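Local coordinates for phosphate-binding protein (Unidentified prokaryotic organism, PDB 3W9V) that binds inorganic phosphate in the cleft between its two lobes, as a secreted relative of the PstS phosphate-transport proteins, at residues G6-Y14 against Y210-P218. The protein carries 1 engineered substitution. Numbering follows the deposited sequence.
Sequences GATLPQKLY and YMSPDFAAP. Engineered in segment 210-218: Met211 (natural residue Ile). With PO4 (phosphate ion), chain C.
Lys12 lays its aliphatic arm across the face of Phe215, with Lys12 CE 3.8 Å from the ring centroid and almost on the ring normal. The bend at chi3 (-70°) swings CE over the ring centre; the last, extended bond carries NZ, still over the face in a cation-pi contact, to Asp214 O (2.8 Å), which it meets from above the carbonyl plane. Lysine suits this place because its methylenes pack on the aromatic face while the ammonium reaches a backbone oxygen; phenylalanine offers the flat surface. At the ring's edge lie Gln11 CG, 3.7 Å from Phe215 CZ, and Leu9 O; the Gln11 amide is turned steeply to the ring, 71° between planes. A methionine in place of Lys12, though able to lie along the ring, has no ammonium and would probably leave Asp214 O without this donor and Phe215 less firmly fixed.

Deeper in, Ser212 OG, anti to its own backbone nitrogen (chi1 168°), donates to Leu9 O (2.9 Å) and accepts a longer, bent bond from Asp214 N, closing an ST turn, a double role that suits a small hydroxyl. Ser212 CB packs 3.6 Å from Leu9 CG. One water donates to Leu9 O and Asp214 OD2 and accepts from Lys12 N, tying helix 11-14 to a carboxylate whose OD2 can also take a bond from Asn337. Asp214 OD1 accepts from a second water and stays 4.2 Å from Lys12 NZ, too far for a salt bridge.

Thr8 suits the phosphate, its N-H and hydroxyl both gripping O1, with Ser191 as OG1's other partner; Leu9 N donates to O4. Arg140, Ser32, Ser144, Gly145 and Thr146 also hydrogen-bond the ion. The contact thus joins the phosphate-binding loop after strand 4-6 to the loop following strand 207-208, within the ligand cleft of a PstS-type periplasmic binding-protein fold.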
loop_
_atom_site.group_PDB
_atom_site.type_symbol
_atom_site.label_atom_id
_atom_site.label_comp_id
_atom_site.label_asym_id
_atom_site.label_seq_id
_atom_site.Cartn_x
_atom_site.Cartn_y
_atom_site.Cartn_z
ATOM N N GLY A 6 6.547 -4.486 -8.927
ATOM C CA GLY A 6 6.800 -3.937 -7.606
ATOM C C GLY A 6 5.844 -4.487 -6.570
ATOM O O GLY A 6 5.693 -5.702 -6.425
ATOM N N ALA A 7 5.187 -3.575 -5.861
ATOM C CA ALA A 7 4.244 -3.905 -4.796
ATOM C C ALA A 7 3.361 -5.112 -5.106
ATOM O O ALA A 7 2.718 -5.170 -6.158
ATOM C CB ALA A 7 3.362 -2.706 -4.513
ATOM N N THR A 8 3.298 -6.056 -4.172
ATOM C CA THR A 8 2.360 -7.167 -4.268
ATOM C C THR A 8 0.958 -6.834 -3.765
ATOM O O THR A 8 -0.000 -7.468 -4.201
ATOM C CB THR A 8 2.857 -8.456 -3.566
ATOM O OG1 THR A 8 2.853 -8.288 -2.139
ATOM C CG2 THR A 8 4.245 -8.847 -4.055
ATOM N N LEU A 9 0.821 -5.871 -2.851
ATOM C CA LEU A 9 -0.496 -5.520 -2.331
ATOM C C LEU A 9 -1.568 -5.341 -3.433
ATOM O O LEU A 9 -2.661 -5.890 -3.300
ATOM C CB LEU A 9 -0.409 -4.326 -1.363
ATOM C CG LEU A 9 -1.714 -3.686 -0.882
ATOM C CD1 LEU A 9 -1.553 -3.187 0.538
ATOM C CD2 LEU A 9 -2.133 -2.544 -1.802
ATOM N N PRO A 10 -1.247 -4.626 -4.538
ATOM C CA PRO A 10 -2.231 -4.426 -5.610
ATOM C C PRO A 10 -1.973 -5.297 -6.843
ATOM O O PRO A 10 -2.537 -5.027 -7.910
ATOM C CB PRO A 10 -1.999 -2.966 -5.984
ATOM C CG PRO A 10 -0.495 -2.832 -5.866
ATOM C CD PRO A 10 -0.087 -3.726 -4.715
ATOM N N GLN A 11 -1.135 -6.320 -6.729
ATOM C CA GLN A 11 -0.749 -7.067 -7.921
ATOM C C GLN A 11 -1.920 -7.735 -8.639
ATOM O O GLN A 11 -1.935 -7.794 -9.864
ATOM C CB GLN A 11 0.362 -8.072 -7.616
ATOM C CG GLN A 11 -0.066 -9.359 -6.958
ATOM C CD GLN A 11 1.092 -10.332 -6.831
ATOM O OE1 GLN A 11 2.225 -9.933 -6.557
ATOM N NE2 GLN A 11 0.816 -11.612 -7.041
ATOM N N LYS A 12 -2.907 -8.226 -7.900
ATOM C CA LYS A 12 -4.032 -8.880 -8.557
ATOM C C LYS A 12 -4.918 -7.870 -9.282
ATOM O O LYS A 12 -5.542 -8.197 -10.294
ATOM C CB LYS A 12 -4.822 -9.732 -7.571
ATOM C CG LYS A 12 -3.974 -10.843 -6.972
ATOM C CD LYS A 12 -4.796 -11.889 -6.249
ATOM C CE LYS A 12 -5.371 -11.330 -4.972
ATOM N NZ LYS A 12 -6.239 -12.326 -4.287
ATOM N N LEU A 13 -4.957 -6.640 -8.782
ATOM C CA LEU A 13 -5.624 -5.577 -9.514
ATOM C C LEU A 13 -4.923 -5.316 -10.850
ATOM O O LEU A 13 -5.567 -5.307 -11.902
ATOM C CB LEU A 13 -5.699 -4.299 -8.674
ATOM C CG LEU A 13 -6.205 -3.054 -9.408
ATOM C CD1 LEU A 13 -7.650 -3.199 -9.879
ATOM C CD2 LEU A 13 -6.040 -1.817 -8.530
ATOM N N TYR A 14 -3.606 -5.136 -10.813
ATOM C CA TYR A 14 -2.877 -4.813 -12.035
ATOM C C TYR A 14 -2.823 -5.976 -13.023
ATOM O O TYR A 14 -2.622 -5.755 -14.209
ATOM C CB TYR A 14 -1.470 -4.299 -11.724
ATOM C CG TYR A 14 -1.456 -3.053 -10.857
ATOM C CD1 TYR A 14 -2.467 -2.099 -10.939
ATOM C CD2 TYR A 14 -0.438 -2.843 -9.943
ATOM C CE1 TYR A 14 -2.447 -0.965 -10.130
ATOM C CE2 TYR A 14 -0.408 -1.716 -9.146
ATOM C CZ TYR A 14 -1.415 -0.781 -9.233
ATOM O OH TYR A 14 -1.416 0.343 -8.430
ATOM N N TYR A 210 -0.853 -9.005 9.044
ATOM C CA TYR A 210 -1.375 -7.792 8.424
ATOM C C TYR A 210 -1.298 -8.016 6.907
ATOM O O TYR A 210 -0.376 -8.684 6.421
ATOM C CB TYR A 210 -0.564 -6.562 8.875
ATOM C CG TYR A 210 0.917 -6.671 8.590
ATOM C CD1 TYR A 210 1.463 -6.113 7.440
ATOM C CD2 TYR A 210 1.771 -7.340 9.463
ATOM C CE1 TYR A 210 2.818 -6.217 7.163
ATOM C CE2 TYR A 210 3.128 -7.453 9.196
ATOM C CZ TYR A 210 3.649 -6.886 8.048
ATOM O OH TYR A 210 4.999 -7.016 7.794
ATOM N N MET A 211 -2.256 -7.486 6.149
ATOM C CA MET A 211 -2.395 -7.947 4.773
ATOM C C MET A 211 -3.213 -7.039 3.866
ATOM O O MET A 211 -4.215 -6.455 4.283
ATOM C CB MET A 211 -3.042 -9.340 4.795
ATOM C CG MET A 211 -3.187 -10.034 3.444
ATOM S SD MET A 211 -1.628 -10.278 2.563
ATOM C CE MET A 211 -0.666 -11.120 3.809
ATOM N N SER A 212 -2.803 -6.966 2.603
ATOM C CA SER A 212 -3.636 -6.408 1.543
ATOM C C SER A 212 -5.055 -6.976 1.615
ATOM O O SER A 212 -5.224 -8.186 1.715
ATOM C CB SER A 212 -3.048 -6.797 0.195
ATOM O OG SER A 212 -3.984 -6.513 -0.830
ATOM N N PRO A 213 -6.086 -6.124 1.540
ATOM C CA PRO A 213 -7.447 -6.666 1.627
ATOM C C PRO A 213 -7.808 -7.563 0.441
ATOM O O PRO A 213 -8.708 -8.389 0.580
ATOM C CB PRO A 213 -8.326 -5.409 1.664
ATOM C CG PRO A 213 -7.505 -4.356 0.978
ATOM C CD PRO A 213 -6.079 -4.662 1.375
ATOM N N ASP A 214 -7.109 -7.423 -0.681
ATOM C CA ASP A 214 -7.350 -8.262 -1.852
ATOM C C ASP A 214 -6.835 -9.684 -1.624
ATOM O O ASP A 214 -7.274 -10.619 -2.292
ATOM C CB ASP A 214 -6.674 -7.633 -3.076
ATOM C CG ASP A 214 -7.241 -8.124 -4.402
ATOM O OD1 ASP A 214 -8.346 -8.716 -4.440
ATOM O OD2 ASP A 214 -6.566 -7.882 -5.427
ATOM N N PHE A 215 -5.898 -9.848 -0.695
ATOM C CA PHE A 215 -5.337 -11.163 -0.378
ATOM C C PHE A 215 -5.899 -11.749 0.917
ATOM O O PHE A 215 -5.797 -12.956 1.147
ATOM C CB PHE A 215 -3.812 -11.080 -0.223
ATOM C CG PHE A 215 -3.060 -10.987 -1.523
ATOM C CD1 PHE A 215 -2.493 -12.118 -2.086
ATOM C CD2 PHE A 215 -2.882 -9.769 -2.156
ATOM C CE1 PHE A 215 -1.786 -12.042 -3.272
ATOM C CE2 PHE A 215 -2.172 -9.687 -3.340
ATOM C CZ PHE A 215 -1.621 -10.822 -3.895
ATOM N N ALA A 216 -6.471 -10.906 1.771
ATOM C CA ALA A 216 -6.808 -11.317 3.135
ATOM C C ALA A 216 -7.985 -12.285 3.222
ATOM O O ALA A 216 -8.167 -12.956 4.243
ATOM C CB ALA A 216 -7.053 -10.101 4.008
ATOM N N ALA A 217 -8.784 -12.341 2.163
ATOM C CA ALA A 217 -9.888 -13.292 2.060
ATOM C C ALA A 217 -10.072 -13.649 0.593
ATOM O O ALA A 217 -9.727 -12.855 -0.279
ATOM C CB ALA A 217 -11.163 -12.687 2.620
ATOM N N PRO A 218 -10.615 -14.844 0.310
ATOM C CA PRO A 218 -10.832 -15.279 -1.076
ATOM C C PRO A 218 -11.776 -14.380 -1.882
ATOM O O PRO A 218 -11.586 -14.248 -3.093
ATOM C CB PRO A 218 -11.450 -16.670 -0.908
ATOM C CG PRO A 218 -10.935 -17.148 0.399
ATOM C CD PRO A 218 -10.893 -15.927 1.270
HETATM P P PO4 C . 4.172 -4.880 -0.909
HETATM O O1 PO4 C . 4.439 -6.196 -1.621
HETATM O O2 PO4 C . 3.840 -5.112 0.559
HETATM O O3 PO4 C . 5.366 -3.941 -1.038
HETATM O O4 PO4 C . 2.963 -4.256 -1.595
HETATM O O HOH W 1 -3.994 -7.160 -5.494
HETATM O O HOH W 2 -8.629 -10.763 -6.152
#